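Putative hydrolase (Bacteroides ovatus, PDB 4HBS) is of unknown specific function but adopts a five-bladed beta-propeller fold and is probably a hydrolase, perhaps acting on glycosides. Local coordinates at residues A[28-31]-A[32-35]; A[407-410]-A[411-414]. All coordinates share one frame; numbering follows the deposited sequence.

Contact 1 (A[28-31]-A[32-35]); sequences PNRS and GQYW
Q33 lays the aliphatic part of its side chain against that of R30, with Q33 CG 3.8 Å from R30 CG, so that the inner methylenes of two long polar residues touch within one turn of the chain. Beyond this point they part: the arginine bends at its second and third torsions and its guanidinium runs off from 32-35, while the glutamine amide turns back toward the start of the loop. The two planar groups end 33° apart, neither stacked nor paired. Q33 carries CG between its backbone N and carbonyl carbon (chi1 52°), and a bend at the next bond swings NE2 inward. There Q33 NE2 lies 3.5 Å from N29 CA. The same Q33 NE2 gives a weak hydrogen bond to P28 O at 3.3 Å, bent to 130° at the hydrogen. Glutamine suits the place because its amide can span five residues and still offer an N-H to a backbone carbonyl. With an alanine here, P28 O is likely to lose this donor and R30 CG the methylene that packs on it, leaving the arginine's inner chain freer to turn. S31 and G32 take the chain round the bend. Beyond them Y34 turns away from 28-31 to lie on S407 and L408, its hydroxyl hydrogen-bonded to K36. The contact thus shapes the connection between strands 24-26 and 38-42 at the protein surface, and its chemistry, one weak, bent hydrogen bond from a side-chain amide plus a patch of methylene packing, implies a modest local hold and not a rigid lock.

Contact 2 (A[407-410]-A[411-414]); sequences SLYD and NDAP
N411 folds back on D410, its CG 4.1 Å from D410 CB, and so covers the carbon frame of the residue before it. These two are the central pair of a type I beta turn from Y409 to D412, a place where asparagine is common in the third position. The turn brings the CA atoms of Y409 and D412 to 5.2 Å, but Y409 O and D412 N stay 3.6 Å apart and form no hydrogen bond. At the turn's second residue, D410 N bonds back to S407 O, in the 3-10 segment, at 2.8 Å, while the carboxylate of D410 reaches K36 in a salt bridge.

D412 comes next, and its carboxylate reaches the edge of the Y409 ring. With CG anti to its own carbonyl carbon (chi1 -68°), it sets D412 OD2 near the ring plane, 4.1 Å from Y409 CD1. Because the oxygen lies at the edge, this is a weak contact that probably favours the slightly positive rim over the electron-rich face. Carboxylate and ring stand almost perpendicular, 84° apart. D412 OD1 lies 4.0 Å from L408 O; nearby, K336 NZ makes a salt bridge with D412 OD2 and a weak hydrogen bond with L408 O, which probably eases the crowding of acceptors. Tyrosine fits because its flat ring is buried against strands 319-325 and 333-340 while its hydroxyl bonds to D334 O. A413 follows, its O hydrogen-bonded to R324.

With no hydrogen bond joining 407-410 to 411-414, the chemistry implies that this turn is probably held in good part by lysines on the two aspartates and by the blade of strands 319-325 and 333-340 beside the tyrosine.

Overall arrangement
Contacts 1 and 2 lie near opposite ends of the chain, yet they touch, their centres about 17 Å apart. Strands 24-26, 38-42 and 399-403 belong to one sheet, the propeller blade in which both ends of the chain meet; contact 1 lies in the loop joining the first two, contact 2 beyond the last. Y34 bridges them: its CB packs 3.7 Å from L408 CD2, and its CE2 lies 3.5 Å from S407 O. K36 also links the two regions, meeting the Y34 hydroxyl and the D410 carboxylate. Lying about 25 and 28 Å from the chain's centre, both contacts are peripheral, and nothing in their geometry points to a part in catalysis.

Contact 1 (A[28-31]-A[32-35])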
loop_
_atom_site.group_PDB
_atom_site.type_symbol
_atom_site.label_atom_id
_atom_site.label_comp_id
_atom_site.label_asym_id
_atom_site.label_seq_id
_atom_site.Cartn_x
_atom_site.Cartn_y
_atom_site.Cartn_z
ATOM N N PRO A 28 -0.705 7.758 -23.348
ATOM C CA PRO A 28 -0.620 7.208 -24.709
ATOM C C PRO A 28 -0.426 5.698 -24.723
ATOM O O PRO A 28 0.095 5.140 -23.749
ATOM C CB PRO A 28 0.596 7.927 -25.297
ATOM C CG PRO A 28 1.426 8.272 -24.131
ATOM C CD PRO A 28 0.471 8.594 -23.033
ATOM N N ASN A 29 -0.896 5.033 -25.806
ATOM C CA ASN A 29 -0.684 3.589 -26.005
ATOM C C ASN A 29 0.829 3.381 -25.857
ATOM O O ASN A 29 1.603 3.972 -26.615
ATOM C CB ASN A 29 -1.233 3.097 -27.379
ATOM C CG ASN A 29 -0.919 4.008 -28.562
ATOM O OD1 ASN A 29 -1.407 5.142 -28.627
ATOM N ND2 ASN A 29 -0.090 3.556 -29.513
ATOM N N ARG A 30 1.251 2.667 -24.807
ATOM C CA ARG A 30 2.670 2.550 -24.490
ATOM C C ARG A 30 3.364 1.550 -25.421
ATOM O O ARG A 30 4.189 1.943 -26.248
ATOM C CB ARG A 30 2.901 2.135 -23.007
ATOM C CG ARG A 30 1.928 2.709 -21.951
ATOM C CD ARG A 30 2.637 3.398 -20.814
ATOM N NE ARG A 30 2.989 4.789 -21.137
ATOM C CZ ARG A 30 4.107 5.426 -20.767
ATOM N NH1 ARG A 30 5.051 4.792 -20.066
ATOM N NH2 ARG A 30 4.299 6.697 -21.109
ATOM N N SER A 31 2.937 0.276 -25.322
ATOM C CA SER A 31 3.467 -0.942 -25.976
ATOM C C SER A 31 3.033 -2.143 -25.121
ATOM O O SER A 31 2.496 -3.127 -25.641
ATOM C CB SER A 31 4.997 -0.902 -26.105
ATOM O OG SER A 31 5.556 -2.182 -26.372
ATOM N N GLY A 32 3.264 -2.018 -23.800
ATOM C CA GLY A 32 2.886 -3.005 -22.795
ATOM C C GLY A 32 1.380 -3.164 -22.617
ATOM O O GLY A 32 0.918 -4.280 -22.335
ATOM N N GLN A 33 0.587 -2.061 -22.804
ATOM C CA GLN A 33 -0.872 -2.140 -22.639
ATOM C C GLN A 33 -1.648 -2.438 -23.940
ATOM O O GLN A 33 -1.273 -2.012 -25.042
ATOM C CB GLN A 33 -1.468 -0.888 -21.975
ATOM C CG GLN A 33 -1.087 0.442 -22.604
ATOM C CD GLN A 33 -2.212 1.433 -22.642
ATOM O OE1 GLN A 33 -3.379 1.086 -22.493
ATOM N NE2 GLN A 33 -1.889 2.702 -22.823
ATOM N N TYR A 34 -2.778 -3.171 -23.746
ATOM C CA TYR A 34 -3.767 -3.609 -24.742
ATOM C C TYR A 34 -4.557 -2.393 -25.185
ATOM O O TYR A 34 -4.857 -1.542 -24.359
ATOM C CB TYR A 34 -4.685 -4.667 -24.067
ATOM C CG TYR A 34 -5.777 -5.309 -24.901
ATOM C CD1 TYR A 34 -5.519 -5.777 -26.186
ATOM C CD2 TYR A 34 -7.012 -5.625 -24.337
ATOM C CE1 TYR A 34 -6.493 -6.460 -26.919
ATOM C CE2 TYR A 34 -7.986 -6.319 -25.054
ATOM C CZ TYR A 34 -7.729 -6.732 -26.344
ATOM O OH TYR A 34 -8.710 -7.421 -27.023
ATOM N N TRP A 35 -4.860 -2.277 -26.471
ATOM C CA TRP A 35 -5.585 -1.114 -27.015
ATOM C C TRP A 35 -7.022 -0.894 -26.420
ATOM O O TRP A 35 -7.494 0.239 -26.439
ATOM C CB TRP A 35 -5.653 -1.193 -28.548
ATOM C CG TRP A 35 -6.463 -2.341 -29.087
ATOM C CD1 TRP A 35 -6.040 -3.619 -29.319
ATOM C CD2 TRP A 35 -7.817 -2.281 -29.531
ATOM N NE1 TRP A 35 -7.062 -4.365 -29.853
ATOM C CE2 TRP A 35 -8.161 -3.565 -30.005
ATOM C CE3 TRP A 35 -8.790 -1.278 -29.529
ATOM C CZ2 TRP A 35 -9.428 -3.858 -30.501
ATOM C CZ3 TRP A 35 -10.045 -1.566 -30.029
ATOM C CH2 TRP A 35 -10.351 -2.840 -30.519
#

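Contact 2 (A[407-410]-A[411-414])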
loop_
_atom_site.group_PDB
_atom_site.type_symbol
_atom_site.label_atom_id
_atom_site.label_comp_id
_atom_site.label_asym_id
_atom_site.label_seq_id
_atom_site.Cartn_x
_atom_site.Cartn_y
_atom_site.Cartn_z
ATOM N N SER A 407 -11.130 -6.312 -20.150
ATOM C CA SER A 407 -10.900 -6.662 -21.564
ATOM C C SER A 407 -9.730 -7.576 -21.805
ATOM O O SER A 407 -9.759 -8.310 -22.779
ATOM C CB SER A 407 -10.645 -5.408 -22.385
ATOM O OG SER A 407 -11.724 -4.504 -22.261
ATOM N N LEU A 408 -8.685 -7.530 -20.958
ATOM C CA LEU A 408 -7.480 -8.342 -21.143
ATOM C C LEU A 408 -7.763 -9.823 -21.432
ATOM O O LEU A 408 -7.020 -10.422 -22.217
ATOM C CB LEU A 408 -6.564 -8.231 -19.921
ATOM C CG LEU A 408 -5.833 -6.891 -19.738
ATOM C CD1 LEU A 408 -5.064 -6.893 -18.467
ATOM C CD2 LEU A 408 -4.899 -6.595 -20.901
ATOM N N TYR A 409 -8.841 -10.395 -20.856
ATOM C CA TYR A 409 -9.202 -11.798 -21.069
ATOM C C TYR A 409 -10.379 -11.973 -22.073
ATOM O O TYR A 409 -11.018 -13.029 -22.071
ATOM C CB TYR A 409 -9.530 -12.433 -19.710
ATOM C CG TYR A 409 -8.356 -12.377 -18.755
ATOM C CD1 TYR A 409 -7.197 -13.102 -19.004
ATOM C CD2 TYR A 409 -8.383 -11.561 -17.634
ATOM C CE1 TYR A 409 -6.099 -13.027 -18.153
ATOM C CE2 TYR A 409 -7.305 -11.506 -16.751
ATOM C CZ TYR A 409 -6.150 -12.217 -17.031
ATOM O OH TYR A 409 -5.074 -12.130 -16.177
ATOM N N ASP A 410 -10.617 -10.965 -22.969
ATOM C CA ASP A 410 -11.675 -11.002 -24.004
ATOM C C ASP A 410 -11.478 -12.151 -24.953
ATOM O O ASP A 410 -12.370 -12.979 -25.122
ATOM C CB ASP A 410 -11.677 -9.706 -24.882
ATOM C CG ASP A 410 -12.540 -8.547 -24.430
ATOM O OD1 ASP A 410 -13.322 -8.722 -23.457
ATOM O OD2 ASP A 410 -12.491 -7.481 -25.093
ATOM N N ASN A 411 -10.301 -12.180 -25.599
ATOM C CA ASN A 411 -9.968 -13.154 -26.640
ATOM C C ASN A 411 -9.199 -14.403 -26.080
ATOM O O ASN A 411 -8.474 -15.060 -26.830
ATOM C CB ASN A 411 -9.171 -12.444 -27.767
ATOM C CG ASN A 411 -9.768 -11.102 -28.205
ATOM O OD1 ASN A 411 -9.102 -10.064 -28.171
ATOM N ND2 ASN A 411 -11.036 -11.082 -28.608
ATOM N N ASP A 412 -9.419 -14.753 -24.790
ATOM C CA ASP A 412 -8.840 -15.926 -24.132
ATOM C C ASP A 412 -9.972 -16.862 -23.730
ATOM O O ASP A 412 -11.066 -16.389 -23.414
ATOM C CB ASP A 412 -8.041 -15.502 -22.883
ATOM C CG ASP A 412 -6.781 -14.707 -23.170
ATOM O OD1 ASP A 412 -6.795 -13.881 -24.115
ATOM O OD2 ASP A 412 -5.798 -14.874 -22.426
ATOM N N ALA A 413 -9.718 -18.178 -23.698
ATOM C CA ALA A 413 -10.737 -19.148 -23.273
ATOM C C ALA A 413 -11.099 -18.948 -21.785
ATOM O O ALA A 413 -10.359 -18.266 -21.065
ATOM C CB ALA A 413 -10.224 -20.560 -23.493
ATOM N N PRO A 414 -12.220 -19.508 -21.281
ATOM C CA PRO A 414 -12.528 -19.339 -19.847
ATOM C C PRO A 414 -11.679 -20.277 -18.975
ATOM O O PRO A 414 -11.022 -21.186 -19.491
ATOM C CB PRO A 414 -14.029 -19.661 -19.757
ATOM C CG PRO A 414 -14.454 -20.104 -21.144
ATOM C CD PRO A 414 -13.225 -20.359 -21.940
#